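Local coordinates for tegumental protein 20.8 kDa (Clonorchis sinensis, PDB 5X2E) that binds a calcium ion through the calmodulin-like domain that makes up this chain, one part of a longer tegumental-allergen-like protein, at residues A[9-14]-A[20-25]. Sequence-based numbering, arbitrary orientation.
Sequences SIDKDG and YPELEQ. With CA (calcium ion), chain B.
The calcium site of an EF-hand joins the end of helix 3-10 to the start of helix 20-29. E22 reaches across from the second helix and grips the ion with both carboxylate oxygens, OE1 and OE2 each 2.5 Å from the calcium. Its CG lies anti to the carbonyl carbon (chi1 -79°) and the chain runs on extended, which carries the carboxylate to the metal. From segment 9-14, D11 OD1 binds the calcium at 2.2 Å and D13 OD1 binds it at 2.4 Å. The D11 and E22 side chains run side by side, pointing the same way, but their carboxylate planes are 72° apart. D13 meets E22 at about a right angle, with D13 OD1 3.0 Å from E22 OE2; the shared cation probably offsets the repulsion between them. T15 OG1, V17 O and a water complete the seven ligands. Second-shell backbone bonds steady the carboxylates: S19 N donates to E22 OE1 and N16 N to D11 OD2, which also forms a salt bridge with R72.

Beside the site, another water bridges I10 O and E22 O, donating to both. I10 CG2 packs over the helix backbone, 3.8 Å from L23 N, while the I10 and L23 side chains also touch W40 of helix 35-44. At the outer edge, K12 NZ donates to Q25 OE1 at 3.1 Å, in the carbonyl plane and on a lone pair. Q25 NE2 is hydrogen-bonded to E29 OE2.

Aspartates at the start of the loop and a bidentate glutamate from the second helix are the hallmark of the calcium-loaded EF-hand helix-loop-helix.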
loop_
_atom_site.group_PDB
_atom_site.type_symbol
_atom_site.label_atom_id
_atom_site.label_comp_id
_atom_site.label_asym_id
_atom_site.label_seq_id
_atom_site.Cartn_x
_atom_site.Cartn_y
_atom_site.Cartn_z
ATOM N N SER A 9 2.892 3.534 -4.204
ATOM C CA SER A 9 2.863 2.933 -5.535
ATOM C C SER A 9 1.639 2.039 -5.807
ATOM O O SER A 9 1.043 2.068 -6.889
ATOM C CB SER A 9 4.113 2.117 -5.759
ATOM O OG SER A 9 4.138 1.717 -7.111
ATOM N N ILE A 10 1.269 1.232 -4.828
ATOM C CA ILE A 10 0.114 0.357 -4.994
ATOM C C ILE A 10 -1.199 1.172 -5.049
ATOM O O ILE A 10 -2.079 0.894 -5.866
ATOM C CB ILE A 10 0.054 -0.679 -3.865
ATOM C CG1 ILE A 10 1.273 -1.610 -3.920
ATOM C CG2 ILE A 10 -1.241 -1.477 -3.957
ATOM C CD1 ILE A 10 1.434 -2.461 -2.658
ATOM N N ASP A 11 -1.304 2.166 -4.179
ATOM C CA ASP A 11 -2.512 2.946 -4.008
ATOM C C ASP A 11 -2.576 4.044 -5.058
ATOM O O ASP A 11 -2.436 5.255 -4.774
ATOM C CB ASP A 11 -2.565 3.535 -2.603
ATOM C CG ASP A 11 -3.801 4.336 -2.372
ATOM O OD1 ASP A 11 -4.873 3.977 -2.914
ATOM O OD2 ASP A 11 -3.697 5.368 -1.671
ATOM N N LYS A 12 -2.765 3.623 -6.300
ATOM C CA LYS A 12 -2.541 4.503 -7.439
ATOM C C LYS A 12 -3.568 5.626 -7.530
ATOM O O LYS A 12 -3.297 6.639 -8.149
ATOM C CB LYS A 12 -2.557 3.691 -8.728
ATOM C CG LYS A 12 -3.787 2.867 -8.880
ATOM C CD LYS A 12 -3.692 2.005 -10.114
ATOM C CE LYS A 12 -5.060 1.602 -10.548
ATOM N NZ LYS A 12 -5.042 1.175 -11.963
ATOM N N ASP A 13 -4.748 5.445 -6.932
ATOM C CA ASP A 13 -5.746 6.520 -6.960
ATOM C C ASP A 13 -5.688 7.436 -5.735
ATOM O O ASP A 13 -6.468 8.387 -5.626
ATOM C CB ASP A 13 -7.150 5.966 -7.155
ATOM C CG ASP A 13 -7.581 5.051 -6.048
ATOM O OD1 ASP A 13 -6.877 4.894 -5.004
ATOM O OD2 ASP A 13 -8.687 4.496 -6.191
ATOM N N GLY A 14 -4.721 7.217 -4.837
ATOM C CA GLY A 14 -4.538 8.121 -3.718
ATOM C C GLY A 14 -5.626 8.066 -2.658
ATOM O O GLY A 14 -5.690 8.968 -1.823
ATOM N N TYR A 20 -8.056 -4.730 -3.275
ATOM C CA TYR A 20 -7.464 -5.978 -3.696
ATOM C C TYR A 20 -7.044 -5.963 -5.199
ATOM O O TYR A 20 -5.930 -6.376 -5.524
ATOM C CB TYR A 20 -8.375 -7.138 -3.362
ATOM C CG TYR A 20 -8.582 -7.446 -1.871
ATOM C CD1 TYR A 20 -7.811 -6.864 -0.876
ATOM C CD2 TYR A 20 -9.577 -8.341 -1.492
ATOM C CE1 TYR A 20 -8.001 -7.201 0.469
ATOM C CE2 TYR A 20 -9.790 -8.662 -0.172
ATOM C CZ TYR A 20 -9.005 -8.087 0.817
ATOM O OH TYR A 20 -9.250 -8.477 2.130
ATOM N N PRO A 21 -7.842 -5.364 -6.110
ATOM C CA PRO A 21 -7.316 -5.257 -7.495
ATOM C C PRO A 21 -6.017 -4.424 -7.587
ATOM O O PRO A 21 -5.130 -4.806 -8.368
ATOM C CB PRO A 21 -8.472 -4.579 -8.254
ATOM C CG PRO A 21 -9.710 -5.096 -7.493
ATOM C CD PRO A 21 -9.283 -5.053 -6.042
ATOM N N GLU A 22 -5.907 -3.326 -6.827
ATOM C CA GLU A 22 -4.673 -2.543 -6.835
ATOM C C GLU A 22 -3.474 -3.388 -6.429
ATOM O O GLU A 22 -2.434 -3.333 -7.072
ATOM C CB GLU A 22 -4.796 -1.330 -5.881
ATOM C CG GLU A 22 -5.573 -0.171 -6.481
ATOM C CD GLU A 22 -5.804 0.969 -5.486
ATOM O OE1 GLU A 22 -5.760 0.753 -4.250
ATOM O OE2 GLU A 22 -6.028 2.123 -5.912
ATOM N N LEU A 23 -3.625 -4.150 -5.355
ATOM C CA LEU A 23 -2.569 -5.011 -4.861
ATOM C C LEU A 23 -2.228 -6.072 -5.911
ATOM O O LEU A 23 -1.066 -6.310 -6.220
ATOM C CB LEU A 23 -3.031 -5.651 -3.545
ATOM C CG LEU A 23 -2.124 -6.731 -2.968
ATOM C CD1 LEU A 23 -0.728 -6.169 -2.593
ATOM C CD2 LEU A 23 -2.821 -7.348 -1.771
ATOM N N GLU A 24 -3.267 -6.664 -6.502
ATOM C CA GLU A 24 -3.059 -7.718 -7.473
ATOM C C GLU A 24 -2.382 -7.198 -8.747
ATOM O O GLU A 24 -1.511 -7.880 -9.318
ATOM C CB GLU A 24 -4.401 -8.400 -7.760
ATOM C CG GLU A 24 -4.832 -9.191 -6.522
ATOM C CD GLU A 24 -6.283 -9.360 -6.282
ATOM O OE1 GLU A 24 -7.135 -8.915 -7.077
ATOM O OE2 GLU A 24 -6.554 -10.037 -5.251
ATOM N N GLN A 25 -2.737 -5.985 -9.167
ATOM C CA GLN A 25 -2.068 -5.366 -10.315
ATOM C C GLN A 25 -0.595 -5.095 -10.016
ATOM O O GLN A 25 0.281 -5.369 -10.824
ATOM C CB GLN A 25 -2.756 -4.070 -10.707
ATOM C CG GLN A 25 -2.059 -3.369 -11.853
ATOM C CD GLN A 25 -2.832 -2.210 -12.395
ATOM O OE1 GLN A 25 -3.672 -1.607 -11.705
ATOM N NE2 GLN A 25 -2.572 -1.888 -13.654
HETATM CA CA CA B . -6.736 2.969 -3.635
HETATM O O HOH W 1 -1.772 -0.812 -8.034
HETATM O O HOH W 2 -3.534 1.299 -14.566
HETATM O O HOH W 3 -8.819 1.977 -4.047
#